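Enterotoxin SEN variant (Staphylococcus aureus, PDB 6KRY) probably acts as a secreted superantigen toxin of the staphylococcal/streptococcal enterotoxin family. Local coordinates at residues Gln42-Ile48 and Ser69-Ala73. Sequence-based numbering, arbitrary orientation.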
ATOM      1  N   GLN A  42      -9.104  19.648  -7.401  1.00 12.52           N
ATOM      2  CA  GLN A  42      -9.103  19.378  -6.006  1.00 12.66           C
ATOM      3  C   GLN A  42     -10.556  19.483  -5.527  1.00 12.86           C
ATOM      4  O   GLN A  42     -11.267  20.358  -5.989  1.00 13.03           O
ATOM      5  CB  GLN A  42      -8.216  20.415  -5.341  1.00 14.30           C
ATOM      6  CG  GLN A  42      -8.228  20.361  -3.864  1.00 16.57           C
ATOM      7  CD  GLN A  42      -7.129  21.223  -3.286  1.00 20.35           C
ATOM      8  OE1 GLN A  42      -7.043  22.425  -3.582  1.00 22.69           O
ATOM      9  NE2 GLN A  42      -6.213  20.584  -2.566  1.00 14.78           N
ATOM     10  N   LEU A  43     -10.987  18.588  -4.639  1.00 12.01           N
ATOM     11  CA  LEU A  43     -12.284  18.760  -3.945  1.00 11.70           C
ATOM     12  C   LEU A  43     -11.965  19.205  -2.515  1.00 11.98           C
ATOM     13  O   LEU A  43     -11.681  20.385  -2.325  1.00 11.56           O
ATOM     14  CB  LEU A  43     -13.097  17.473  -4.040  1.00 12.41           C
ATOM     15  CG  LEU A  43     -13.789  17.300  -5.387  1.00 12.95           C
ATOM     16  CD1 LEU A  43     -14.437  15.925  -5.459  1.00 13.56           C
ATOM     17  CD2 LEU A  43     -14.784  18.421  -5.653  1.00 12.60           C
ATOM     18  N   LEU A  44     -11.882  18.288  -1.553  1.00 12.30           N
ATOM     19  CA  LEU A  44     -11.509  18.744  -0.208  1.00 12.45           C
ATOM     20  C   LEU A  44     -10.037  19.166  -0.254  1.00 12.45           C
ATOM     21  O   LEU A  44      -9.251  18.729  -1.119  1.00 12.90           O
ATOM     22  CB  LEU A  44     -11.707  17.657   0.851  1.00 13.52           C
ATOM     23  CG  LEU A  44     -13.136  17.205   1.128  1.00 14.50           C
ATOM     24  CD1 LEU A  44     -13.190  16.255   2.320  1.00 16.42           C
ATOM     25  CD2 LEU A  44     -14.041  18.394   1.371  1.00 14.65           C
ATOM     26  N   ASN A  45      -9.645  19.962   0.731  1.00 12.66           N
ATOM     27  CA  ASN A  45      -8.312  20.533   0.803  1.00 13.10           C
ATOM     28  C   ASN A  45      -7.231  19.474   1.065  1.00 13.43           C
ATOM     29  O   ASN A  45      -6.023  19.749   0.927  1.00 13.14           O
ATOM     30  CB  ASN A  45      -8.292  21.658   1.837  1.00 14.19           C
ATOM     31  CG  ASN A  45      -8.894  22.923   1.265  1.00 15.99           C
ATOM     32  OD1 ASN A  45      -8.757  23.182   0.064  1.00 20.28           O
ATOM     33  ND2 ASN A  45      -9.595  23.681   2.085  1.00 17.13           N
ATOM     34  N   ASN A  46      -7.630  18.274   1.441  1.00 13.47           N
ATOM     35  CA  ASN A  46      -6.655  17.187   1.634  1.00 13.81           C
ATOM     36  C   ASN A  46      -6.655  16.201   0.446  1.00 14.06           C
ATOM     37  O   ASN A  46      -6.128  15.113   0.600  1.00 13.21           O
ATOM     38  CB  ASN A  46      -6.931  16.437   2.942  1.00 15.06           C
ATOM     39  CG  ASN A  46      -8.340  15.876   3.052  1.00 16.76           C
ATOM     40  OD1 ASN A  46      -9.175  16.032   2.167  1.00 18.24           O
ATOM     41  ND2 ASN A  46      -8.619  15.165   4.129  1.00 21.12           N
ATOM     42  N   THR A  47      -7.169  16.604  -0.732  1.00 12.33           N
ATOM     43  CA  THR A  47      -7.197  15.794  -1.936  1.00 12.26           C
ATOM     44  C   THR A  47      -6.515  16.530  -3.083  1.00 11.27           C
ATOM     45  O   THR A  47      -6.371  17.743  -3.057  1.00 11.17           O
ATOM     46  CB  THR A  47      -8.621  15.471  -2.400  1.00 12.78           C
ATOM     47  OG1 THR A  47      -9.274  16.686  -2.829  1.00 11.89           O
ATOM     48  CG2 THR A  47      -9.396  14.751  -1.309  1.00 13.55           C
ATOM     49  N   ILE A  48      -6.065  15.758  -4.073  1.00 11.19           N
ATOM     50  CA  ILE A  48      -5.700  16.244  -5.366  1.00 10.89           C
ATOM     51  C   ILE A  48      -6.306  15.304  -6.415  1.00 11.00           C
ATOM     52  O   ILE A  48      -6.527  14.121  -6.164  1.00 11.90           O
ATOM     53  CB  ILE A  48      -4.159  16.354  -5.513  1.00 12.20           C
ATOM     54  CG1 ILE A  48      -3.466  14.987  -5.493  1.00 12.56           C
ATOM     55  CG2 ILE A  48      -3.558  17.292  -4.480  1.00 13.04           C
ATOM     56  CD1 ILE A  48      -1.947  15.053  -5.564  1.00 12.86           C
ATOM     57  N   SER A  69      -4.079  15.293   5.541  1.00 14.38           N
ATOM     58  CA  SER A  69      -3.896  16.719   5.880  1.00 14.64           C
ATOM     59  C   SER A  69      -3.877  17.562   4.611  1.00 14.61           C
ATOM     60  O   SER A  69      -3.418  17.093   3.567  1.00 13.35           O
ATOM     61  CB  SER A  69      -2.614  16.946   6.677  1.00 15.50           C
ATOM     62  OG  SER A  69      -1.449  16.817   5.849  1.00 15.43           O
ATOM     63  N   SER A  70      -4.267  18.833   4.763  1.00 13.96           N
ATOM     64  CA  SER A  70      -4.131  19.858   3.772  1.00 14.94           C
ATOM     65  C   SER A  70      -2.656  20.101   3.467  1.00 14.63           C
ATOM     66  O   SER A  70      -2.249  20.370   2.340  1.00 14.10           O
ATOM     67  CB  SER A  70      -4.810  21.142   4.249  1.00 17.36           C
ATOM     68  OG  SER A  70      -6.212  20.968   4.214  1.00 24.95           O
ATOM     69  N   ASP A  71      -1.830  20.038   4.510  1.00 18.42           N
ATOM     70  CA  ASP A  71      -0.380  20.165   4.355  1.00 19.96           C
ATOM     71  C   ASP A  71       0.181  19.188   3.309  1.00 18.97           C
ATOM     72  O   ASP A  71       0.987  19.587   2.440  1.00 15.54           O
ATOM     73  CB  ASP A  71       0.311  19.963   5.702  1.00 26.64           C
ATOM     74  CG  ASP A  71       0.840  21.275   6.247  1.00 37.95           C
ATOM     75  OD1 ASP A  71       1.825  21.805   5.629  1.00 44.93           O
ATOM     76  OD2 ASP A  71       0.273  21.766   7.265  1.00 42.03           O
ATOM     77  N   LEU A  72      -0.236  17.913   3.370  1.00 16.82           N
ATOM     78  CA  LEU A  72       0.285  16.914   2.423  1.00 16.34           C
ATOM     79  C   LEU A  72      -0.201  17.238   1.018  1.00 16.76           C
ATOM     80  O   LEU A  72       0.570  17.226   0.041  1.00 17.91           O
ATOM     81  CB  LEU A  72      -0.142  15.498   2.828  1.00 16.83           C
ATOM     82  CG  LEU A  72       0.709  14.788   3.867  1.00 17.14           C
ATOM     83  CD1 LEU A  72       0.045  13.492   4.310  1.00 17.06           C
ATOM     84  CD2 LEU A  72       2.117  14.506   3.355  1.00 16.89           C
ATOM     85  N   ALA A  73      -1.490  17.557   0.866  1.00 15.76           N
ATOM     86  CA  ALA A  73      -1.981  17.887  -0.452  1.00 16.94           C
ATOM     87  C   ALA A  73      -1.187  19.069  -1.067  1.00 16.34           C
ATOM     88  O   ALA A  73      -0.803  19.054  -2.231  1.00 15.14           O
ATOM     89  CB  ALA A  73      -3.481  18.144  -0.365  1.00 17.63           C
TER
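With chi1 at -72°, Ser70 sets its OG beside its own backbone N, and a similar first torsion in Asn45 (-79°) carries the amide of that residue away from the helix; the hydroxyl therefore meets the CB of Asn45, OG to CB 3.2 Å, and not the amide. Asn45 sits in the type I beta turn Leu44 to Thr47, Ser70 in the first turn of helix 70-76, and the two elements meet within the OB-fold domain of this enterotoxin. The case illustrates how a helix start can dock on a turn without any hydrogen bond between them. Its centre is Ala73, whose methyl points at the turn and lies 3.3 Å (CB) from the carbonyl O of Asn45, with the carbonyl carbon of Asn46 a little farther off. The same Asn45 O receives a CA-H...O contact from Ser70 CA at 3.4 Å, so one backbone oxygen meets both the CA of Ser70 and the methyl of Ala73. Just past the turn, where strand 47-55 begins, Ile48 brings CG2 alongside the methyl of Ala73, and Phe67 also touches that alanine. Asn46 adds its CB against the carbonyl O of Ser69, while its backbone is hydrogen-bonded to that of Phe67.

Each partner is also tied together by its own hydrogen bonds. Ser69 is the N-cap: its OG accepts from Leu72 N at 3.0 Å. In the turn, Thr47 OG1 donates in the carbonyl plane, onto a lone pair of Leu44 O, which also takes Thr47 N, and OG1 in turn accepts from Leu43 N. The extended side chain of Gln42 reaches across to the residue five positions later, and its NE2 donates to Thr47 O at 2.9 Å, almost in line with the carbonyl bond (C=O...N 171°).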